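Local coordinates for peptidase M16 domain protein (Alicyclobacillus acidocaldarius subsp. acidocaldarius DSM 446, PDB 4XEA) that is probably a metal-dependent peptidase of the insulinase-like M16 family, hydrolysing peptide bonds at a site that holds a nickel ion in the crystal, at residues 116-130 with 173-185. Residues are numbered along the deposited sequence; the frame is centred on the assembly and turned at random.
Sequences VQSIHLTDENVEKEK and VRAITKEQLLLCY. With NA (sodium ion), chain B.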
ATOM      1  N   VAL A 116      20.013  18.052   2.557  1.00 50.69           N
ATOM      2  CA  VAL A 116      20.284  17.673   1.175  1.00 48.19           C
ATOM      3  C   VAL A 116      21.361  18.591   0.555  1.00 49.90           C
ATOM      4  O   VAL A 116      22.081  18.156  -0.353  1.00 48.26           O
ATOM      5  CB  VAL A 116      18.979  17.677   0.375  1.00 46.55           C
ATOM      6  CG1 VAL A 116      19.213  17.365  -1.113  1.00 47.25           C
ATOM      7  CG2 VAL A 116      17.976  16.632   1.006  1.00 44.84           C
ATOM      8  N   GLN A 117      21.486  19.829   1.058  1.00 51.99           N
ATOM      9  CA  GLN A 117      22.440  20.819   0.506  1.00 53.66           C
ATOM     10  C   GLN A 117      23.819  20.827   1.168  1.00 56.70           C
ATOM     11  O   GLN A 117      24.660  21.665   0.834  1.00 57.58           O
ATOM     12  CB  GLN A 117      21.815  22.229   0.490  1.00 55.07           C
ATOM     13  CG  GLN A 117      20.739  22.344  -0.579  1.00 53.69           C
ATOM     14  CD  GLN A 117      20.019  23.661  -0.632  1.00 56.85           C
ATOM     15  OE1 GLN A 117      19.763  24.362   0.408  1.00 54.21           O
ATOM     16  NE2 GLN A 117      19.654  24.028  -1.855  1.00 50.97           N
ATOM     17  N   SER A 118      24.061  19.913   2.112  1.00 58.14           N
ATOM     18  CA  SER A 118      25.427  19.656   2.603  1.00 59.67           C
ATOM     19  C   SER A 118      25.662  18.173   2.655  1.00 58.38           C
ATOM     20  O   SER A 118      24.744  17.405   2.939  1.00 56.53           O
ATOM     21  CB  SER A 118      25.653  20.231   4.011  1.00 63.53           C
ATOM     22  OG  SER A 118      25.346  21.598   4.049  1.00 66.07           O
ATOM     23  N   ILE A 119      26.891  17.746   2.407  1.00 59.02           N
ATOM     24  CA  ILE A 119      27.199  16.316   2.527  1.00 58.70           C
ATOM     25  C   ILE A 119      28.384  16.193   3.430  1.00 61.91           C
ATOM     26  O   ILE A 119      29.248  17.070   3.421  1.00 63.01           O
ATOM     27  CB  ILE A 119      27.527  15.643   1.193  1.00 56.57           C
ATOM     28  CG1 ILE A 119      27.436  14.127   1.379  1.00 56.72           C
ATOM     29  CG2 ILE A 119      28.900  16.083   0.685  1.00 58.13           C
ATOM     30  CD1 ILE A 119      27.416  13.315   0.135  1.00 56.78           C
ATOM     31  N   HIS A 120      28.427  15.114   4.210  1.00 62.97           N
ATOM     32  CA  HIS A 120      29.484  14.925   5.194  1.00 66.45           C
ATOM     33  C   HIS A 120      30.133  13.555   5.004  1.00 65.99           C
ATOM     34  O   HIS A 120      29.752  12.570   5.626  1.00 67.04           O
ATOM     35  CB  HIS A 120      28.934  15.147   6.624  1.00 69.09           C
ATOM     36  CG  HIS A 120      28.368  16.525   6.841  1.00 69.80           C
ATOM     37  ND1 HIS A 120      29.131  17.587   7.292  1.00 74.13           N
ATOM     38  CD2 HIS A 120      27.121  17.018   6.641  1.00 66.65           C
ATOM     39  CE1 HIS A 120      28.371  18.668   7.371  1.00 74.19           C
ATOM     40  NE2 HIS A 120      27.151  18.354   6.966  1.00 67.71           N
ATOM     41  N   LEU A 121      31.125  13.519   4.130  1.00 64.73           N
ATOM     42  CA  LEU A 121      31.847  12.300   3.814  1.00 64.41           C
ATOM     43  C   LEU A 121      33.240  12.311   4.399  1.00 67.68           C
ATOM     44  O   LEU A 121      33.922  13.329   4.371  1.00 69.34           O
ATOM     45  CB  LEU A 121      31.990  12.171   2.297  1.00 61.04           C
ATOM     46  CG  LEU A 121      30.702  12.087   1.488  1.00 57.80           C
ATOM     47  CD1 LEU A 121      31.060  11.905   0.036  1.00 57.19           C
ATOM     48  CD2 LEU A 121      29.843  10.945   2.002  1.00 56.27           C
ATOM     49  N   THR A 122      33.668  11.158   4.904  1.00 69.33           N
ATOM     50  CA  THR A 122      35.030  10.959   5.400  1.00 72.16           C
ATOM     51  C   THR A 122      35.524   9.651   4.803  1.00 70.83           C
ATOM     52  O   THR A 122      34.700   8.801   4.400  1.00 68.33           O
ATOM     53  CB  THR A 122      35.088  10.829   6.945  1.00 76.41           C
ATOM     54  OG1 THR A 122      34.524   9.573   7.341  1.00 76.58           O
ATOM     55  CG2 THR A 122      34.346  11.989   7.644  1.00 77.37           C
ATOM     56  N   ASP A 123      36.839   9.472   4.727  1.00 92.73           N
ATOM     57  CA  ASP A 123      37.371   8.226   4.191  1.00 91.89           C
ATOM     58  C   ASP A 123      36.818   7.066   4.998  1.00 92.94           C
ATOM     59  O   ASP A 123      36.393   6.062   4.423  1.00 90.39           O
ATOM     60  CB  ASP A 123      38.896   8.201   4.176  1.00 97.35           C
ATOM     61  CG  ASP A 123      39.485   9.184   3.189  1.00 97.08           C
ATOM     62  OD1 ASP A 123      39.163   9.084   1.989  1.00 93.71           O
ATOM     63  OD2 ASP A 123      40.275  10.058   3.624  1.00102.68           O
ATOM     64  N   GLU A 124      36.772   7.238   6.318  1.00 97.72           N
ATOM     65  CA  GLU A 124      36.237   6.235   7.227  1.00102.02           C
ATOM     66  C   GLU A 124      34.798   5.855   6.863  1.00 96.36           C
ATOM     67  O   GLU A 124      34.534   4.693   6.569  1.00 95.46           O
ATOM     68  CB  GLU A 124      36.343   6.729   8.686  1.00111.35           C
ATOM     69  CG  GLU A 124      35.793   5.769   9.745  1.00120.04           C
ATOM     70  CD  GLU A 124      34.546   6.293  10.454  1.00122.81           C
ATOM     71  OE1 GLU A 124      34.709   6.830  11.570  1.00133.99           O
ATOM     72  OE2 GLU A 124      33.420   6.157   9.915  1.00117.59           O
ATOM     73  N   ASN A 125      33.885   6.830   6.835  1.00 92.90           N
ATOM     74  CA  ASN A 125      32.457   6.532   6.670  1.00 89.69           C
ATOM     75  C   ASN A 125      32.068   6.127   5.260  1.00 82.59           C
ATOM     76  O   ASN A 125      31.006   5.532   5.050  1.00 81.44           O
ATOM     77  CB  ASN A 125      31.568   7.667   7.217  1.00 91.88           C
ATOM     78  CG  ASN A 125      31.446   8.865   6.284  1.00 85.74           C
ATOM     79  OD1 ASN A 125      31.867   8.834   5.130  1.00 77.73           O
ATOM     80  ND2 ASN A 125      30.852   9.941   6.800  1.00 87.33           N
ATOM     81  N   VAL A 126      32.920   6.467   4.294  1.00 79.42           N
ATOM     82  CA  VAL A 126      32.817   5.920   2.950  1.00 74.45           C
ATOM     83  C   VAL A 126      33.177   4.438   2.990  1.00 76.35           C
ATOM     84  O   VAL A 126      32.509   3.614   2.374  1.00 73.90           O
ATOM     85  CB  VAL A 126      33.723   6.677   1.930  1.00 73.37           C
ATOM     86  CG1 VAL A 126      33.919   5.868   0.644  1.00 70.23           C
ATOM     87  CG2 VAL A 126      33.132   8.039   1.619  1.00 72.75           C
ATOM     88  N   GLU A 127      34.221   4.087   3.725  1.00 82.08           N
ATOM     89  CA  GLU A 127      34.540   2.666   3.893  1.00 87.24           C
ATOM     90  C   GLU A 127      33.402   1.883   4.585  1.00 88.86           C
ATOM     91  O   GLU A 127      32.927   0.866   4.053  1.00 88.56           O
ATOM     92  CB  GLU A 127      35.865   2.463   4.627  1.00 95.78           C
ATOM     93  CG  GLU A 127      36.431   1.053   4.484  1.00103.58           C
ATOM     94  CD  GLU A 127      36.464   0.594   3.040  1.00100.31           C
ATOM     95  OE1 GLU A 127      37.528   0.732   2.411  1.00104.86           O
ATOM     96  OE2 GLU A 127      35.429   0.120   2.522  1.00 95.41           O
ATOM     97  N   LYS A 128      32.912   2.393   5.711  1.00 91.91           N
ATOM     98  CA  LYS A 128      31.824   1.730   6.444  1.00 95.77           C
ATOM     99  C   LYS A 128      30.618   1.459   5.550  1.00 89.05           C
ATOM    100  O   LYS A 128      30.060   0.354   5.557  1.00 90.24           O
ATOM    101  CB  LYS A 128      31.385   2.566   7.650  1.00101.45           C
ATOM    102  CG  LYS A 128      30.264   1.910   8.461  1.00108.56           C
ATOM    103  CD  LYS A 128      29.962   2.659   9.719  1.00116.86           C
ATOM    104  CE  LYS A 128      28.805   2.019  10.462  1.00124.70           C
ATOM    105  NZ  LYS A 128      28.394   2.865  11.601  1.00132.07           N
ATOM    106  N   GLU A 129      30.232   2.461   4.758  1.00 82.01           N
ATOM    107  CA  GLU A 129      29.002   2.373   4.023  1.00 78.00           C
ATOM    108  C   GLU A 129      29.154   1.404   2.843  1.00 75.06           C
ATOM    109  O   GLU A 129      28.157   0.897   2.354  1.00 73.67           O
ATOM    110  CB  GLU A 129      28.546   3.766   3.546  1.00 74.64           C
ATOM    111  CG  GLU A 129      27.069   3.863   3.159  1.00 72.76           C
ATOM    112  CD  GLU A 129      26.135   3.783   4.353  1.00 77.72           C
ATOM    113  OE1 GLU A 129      25.009   3.281   4.193  1.00 75.89           O
ATOM    114  OE2 GLU A 129      26.525   4.220   5.456  1.00 80.84           O
ATOM    115  N   LYS A 130      30.384   1.145   2.388  1.00 75.68           N
ATOM    116  CA  LYS A 130      30.609   0.188   1.278  1.00 74.57           C
ATOM    117  C   LYS A 130      30.210  -1.233   1.698  1.00 79.39           C
ATOM    118  O   LYS A 130      29.600  -1.972   0.920  1.00 78.24           O
ATOM    119  CB  LYS A 130      32.076   0.174   0.824  1.00 76.31           C
ATOM    120  CG  LYS A 130      32.476   1.236  -0.195  1.00 72.09           C
ATOM    121  CD  LYS A 130      33.978   1.166  -0.463  1.00 76.03           C
ATOM    122  CE  LYS A 130      34.478   2.328  -1.312  1.00 73.48           C
ATOM    123  NZ  LYS A 130      35.714   1.975  -2.064  1.00 76.28           N
ATOM    124  N   VAL A 173      30.784  -0.934  -6.356  1.00 59.78           N
ATOM    125  CA  VAL A 173      30.628  -0.199  -5.104  1.00 61.08           C
ATOM    126  C   VAL A 173      31.992  -0.120  -4.390  1.00 64.31           C
ATOM    127  O   VAL A 173      32.395   0.933  -3.890  1.00 63.74           O
ATOM    128  CB  VAL A 173      29.547  -0.826  -4.211  1.00 62.17           C
ATOM    129  CG1 VAL A 173      29.720  -0.387  -2.760  1.00 64.18           C
ATOM    130  CG2 VAL A 173      28.165  -0.458  -4.718  1.00 59.33           C
ATOM    131  N   ARG A 174      32.720  -1.226  -4.421  1.00 66.91           N
ATOM    132  CA  ARG A 174      34.053  -1.283  -3.840  1.00 70.77           C
ATOM    133  C   ARG A 174      35.053  -0.327  -4.507  1.00 69.57           C
ATOM    134  O   ARG A 174      35.973   0.155  -3.837  1.00 71.42           O
ATOM    135  CB  ARG A 174      34.556  -2.739  -3.860  1.00 73.48           C
ATOM    136  CG  ARG A 174      36.051  -2.944  -4.126  1.00 80.11           C
ATOM    137  CD  ARG A 174      36.853  -3.275  -2.870  1.00 88.01           C
ATOM    138  NE  ARG A 174      37.553  -2.120  -2.287  1.00 93.09           N
ATOM    139  CZ  ARG A 174      37.435  -1.692  -1.023  1.00 96.55           C
ATOM    140  NH1 ARG A 174      38.144  -0.638  -0.625  1.00 98.25           N
ATOM    141  NH2 ARG A 174      36.618  -2.290  -0.152  1.00 97.41           N
ATOM    142  N   ALA A 175      34.888  -0.032  -5.798  1.00 66.97           N
ATOM    143  CA  ALA A 175      35.829   0.877  -6.468  1.00 65.69           C
ATOM    144  C   ALA A 175      35.471   2.357  -6.264  1.00 63.56           C
ATOM    145  O   ALA A 175      36.279   3.232  -6.570  1.00 63.41           O
ATOM    146  CB  ALA A 175      35.944   0.556  -7.957  1.00 64.74           C
ATOM    147  N   ILE A 176      34.267   2.649  -5.769  1.00 61.29           N
ATOM    148  CA  ILE A 176      33.848   4.047  -5.560  1.00 59.10           C
ATOM    149  C   ILE A 176      34.822   4.738  -4.588  1.00 61.00           C
ATOM    150  O   ILE A 176      35.214   4.147  -3.589  1.00 61.89           O
ATOM    151  CB  ILE A 176      32.371   4.134  -5.039  1.00 58.16           C
ATOM    152  CG1 ILE A 176      31.385   3.708  -6.131  1.00 54.69           C
ATOM    153  CG2 ILE A 176      32.016   5.545  -4.594  1.00 58.14           C
ATOM    154  CD1 ILE A 176      29.925   3.668  -5.692  1.00 53.07           C
ATOM    155  N   THR A 177      35.241   5.964  -4.905  1.00 59.71           N
ATOM    156  CA  THR A 177      36.133   6.733  -4.038  1.00 61.95           C
ATOM    157  C   THR A 177      35.414   7.979  -3.525  1.00 60.76           C
ATOM    158  O   THR A 177      34.475   8.482  -4.150  1.00 58.34           O
ATOM    159  CB  THR A 177      37.390   7.191  -4.793  1.00 62.96           C
ATOM    160  OG1 THR A 177      37.016   8.207  -5.728  1.00 61.59           O
ATOM    161  CG2 THR A 177      38.052   6.025  -5.545  1.00 63.30           C
ATOM    162  N   LYS A 178      35.877   8.505  -2.404  1.00 62.62           N
ATOM    163  CA  LYS A 178      35.316   9.727  -1.830  1.00 62.73           C
ATOM    164  C   LYS A 178      35.330  10.870  -2.855  1.00 61.51           C
ATOM    165  O   LYS A 178      34.393  11.658  -2.927  1.00 61.01           O
ATOM    166  CB  LYS A 178      36.087  10.131  -0.563  1.00 65.45           C
ATOM    167  CG  LYS A 178      35.537  11.379   0.117  1.00 65.96           C
ATOM    168  CD  LYS A 178      36.286  11.722   1.412  1.00 69.34           C
ATOM    169  CE  LYS A 178      37.625  12.383   1.139  1.00 71.30           C
ATOM    170  NZ  LYS A 178      38.539  12.103   2.246  1.00 77.18           N
ATOM    171  N   GLU A 179      36.390  10.929  -3.647  1.00 62.56           N
ATOM    172  CA  GLU A 179      36.587  11.954  -4.677  1.00 62.42           C
ATOM    173  C   GLU A 179      35.475  11.916  -5.726  1.00 59.23           C
ATOM    174  O   GLU A 179      34.886  12.940  -6.114  1.00 59.57           O
ATOM    175  CB  GLU A 179      37.943  11.682  -5.369  1.00 64.36           C
ATOM    176  CG  GLU A 179      39.186  12.032  -4.557  1.00 71.10           C
ATOM    177  CD  GLU A 179      39.459  11.144  -3.305  1.00 77.27           C
ATOM    178  OE1 GLU A 179      39.220   9.909  -3.325  1.00 77.79           O
ATOM    179  OE2 GLU A 179      39.942  11.701  -2.286  1.00 82.32           O
ATOM    180  N   GLN A 180      35.184  10.715  -6.192  1.00 57.03           N
ATOM    181  CA  GLN A 180      34.073  10.500  -7.118  1.00 53.30           C
ATOM    182  C   GLN A 180      32.731  10.876  -6.529  1.00 51.28           C
ATOM    183  O   GLN A 180      31.921  11.524  -7.181  1.00 49.09           O
ATOM    184  CB  GLN A 180      34.037   9.050  -7.528  1.00 52.89           C
ATOM    185  CG  GLN A 180      35.176   8.691  -8.446  1.00 55.42           C
ATOM    186  CD  GLN A 180      35.280   7.198  -8.665  1.00 56.83           C
ATOM    187  OE1 GLN A 180      34.777   6.409  -7.864  1.00 55.05           O
ATOM    188  NE2 GLN A 180      35.967   6.805  -9.731  1.00 55.20           N
ATOM    189  N   LEU A 181      32.489  10.465  -5.291  1.00 51.34           N
ATOM    190  CA  LEU A 181      31.228  10.783  -4.646  1.00 50.35           C
ATOM    191  C   LEU A 181      31.063  12.294  -4.576  1.00 49.95           C
ATOM    192  O   LEU A 181      29.978  12.822  -4.822  1.00 47.66           O
ATOM    193  CB  LEU A 181      31.165  10.184  -3.232  1.00 51.61           C
ATOM    194  CG  LEU A 181      30.920   8.689  -3.077  1.00 51.75           C
ATOM    195  CD1 LEU A 181      31.241   8.197  -1.619  1.00 51.63           C
ATOM    196  CD2 LEU A 181      29.469   8.336  -3.484  1.00 49.07           C
ATOM    197  N   LEU A 182      32.148  12.980  -4.219  1.00 52.07           N
ATOM    198  CA  LEU A 182      32.122  14.424  -4.054  1.00 53.73           C
ATOM    199  C   LEU A 182      31.920  15.118  -5.407  1.00 51.70           C
ATOM    200  O   LEU A 182      31.178  16.106  -5.502  1.00 51.41           O
ATOM    201  CB  LEU A 182      33.403  14.936  -3.368  1.00 56.82           C
ATOM    202  CG  LEU A 182      33.533  14.692  -1.855  1.00 61.08           C
ATOM    203  CD1 LEU A 182      34.721  15.441  -1.286  1.00 62.24           C
ATOM    204  CD2 LEU A 182      32.263  15.084  -1.118  1.00 62.94           C
ATOM    205  N   LEU A 183      32.538  14.580  -6.446  1.00 51.42           N
ATOM    206  CA  LEU A 183      32.365  15.126  -7.796  1.00 50.37           C
ATOM    207  C   LEU A 183      30.897  15.019  -8.201  1.00 48.27           C
ATOM    208  O   LEU A 183      30.290  15.998  -8.631  1.00 47.09           O
ATOM    209  CB  LEU A 183      33.220  14.371  -8.793  1.00 50.57           C
ATOM    210  CG  LEU A 183      32.821  14.654 -10.251  1.00 50.32           C
ATOM    211  CD1 LEU A 183      33.300  16.066 -10.646  1.00 48.87           C
ATOM    212  CD2 LEU A 183      33.402  13.601 -11.140  1.00 52.20           C
ATOM    213  N   CYS A 184      30.317  13.827  -8.042  1.00 47.68           N
ATOM    214  CA  CYS A 184      28.929  13.627  -8.428  1.00 45.90           C
ATOM    215  C   CYS A 184      28.007  14.471  -7.595  1.00 45.43           C
ATOM    216  O   CYS A 184      27.072  15.031  -8.136  1.00 43.83           O
ATOM    217  CB  CYS A 184      28.536  12.152  -8.396  1.00 45.38           C
ATOM    218  SG  CYS A 184      29.442  11.241  -9.594  1.00 47.89           S
ATOM    219  N   TYR A 185      28.287  14.621  -6.302  1.00 47.32           N
ATOM    220  CA  TYR A 185      27.442  15.448  -5.454  1.00 48.32           C
ATOM    221  C   TYR A 185      27.532  16.920  -5.896  1.00 49.79           C
ATOM    222  O   TYR A 185      26.510  17.593  -6.008  1.00 48.46           O
ATOM    223  CB  TYR A 185      27.815  15.326  -3.959  1.00 50.60           C
ATOM    224  CG  TYR A 185      27.015  16.245  -3.069  1.00 51.71           C
ATOM    225  CD1 TYR A 185      27.555  17.448  -2.584  1.00 55.11           C
ATOM    226  CD2 TYR A 185      25.720  15.921  -2.703  1.00 50.86           C
ATOM    227  CE1 TYR A 185      26.811  18.283  -1.797  1.00 58.09           C
ATOM    228  CE2 TYR A 185      24.974  16.750  -1.929  1.00 52.47           C
ATOM    229  CZ  TYR A 185      25.511  17.916  -1.469  1.00 54.62           C
ATOM    230  OH  TYR A 185      24.745  18.712  -0.685  1.00 56.06           O
TER
HETATM  231 NA    NA B 501      23.419  15.875   4.091  1.00 49.58          NA
HETATM  232  O   HOH W   1      25.330  14.270   4.553  1.00 57.42           O
HETATM  233  O   HOH W   2      23.638  16.591   6.276  1.00 59.95           O
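Lys130 runs its aliphatic chain past Val173 and delivers its ammonium to the backbone around Arg174-Ile176, where NZ donates to two carbonyls: Arg174 O at 2.6 Å and Ile176 O at 2.7 Å. The second bond lies in the carbonyl plane; the first comes from above it. The chain is extended beyond CG, which carries NZ across. Cut back to an alanine, this position would probably leave both carbonyls without their shared donor and open a gap beside Val173. Arg174 folds back so that its guanidinium edge meets Glu127, a salt bridge whose hydrogen bond is weak, with NH1 3.4 Å from OE1. Lys130 NZ comes within 3.8 Å of Arg174 NH1, over the guanidinium rim, a like-charge approach that the carbonyls and Glu127 probably offset.

At the far end, Tyr185 OH donates to Val116 O of helix 105-116 over 2.7 Å, and Ile119 sets CB over the centre of one ring face, a CH-pi contact 4.0 Å from the centroid. The loop beyond binds sodium through Ser118 O, together with Met67 and Phe115.

Between these ends Lys178, bent at chi3 (78°), turns NZ onto both Asp123 oxygens, 3.0 Å from OD2, a salt bridge whose hydrogen bond is weak. Next along, Leu121 CD1 fits between Leu181 CB and Leu182 CD2, and Val126 meets Leu181 tip to tip. Helices 123-130 and 178-185 cross at 94°, each opened by a capping box, Thr122 with Asn125 and Thr177 with Gln180. Phe62 of helix 59-66, which carries nickel ligands His61 and His65, packs on Lys130 and Leu181. The chemistry thus divides: ion pairs join side chains, whereas Lys130 and Tyr185 tie side chain to backbone at the two ends of an apolar seam.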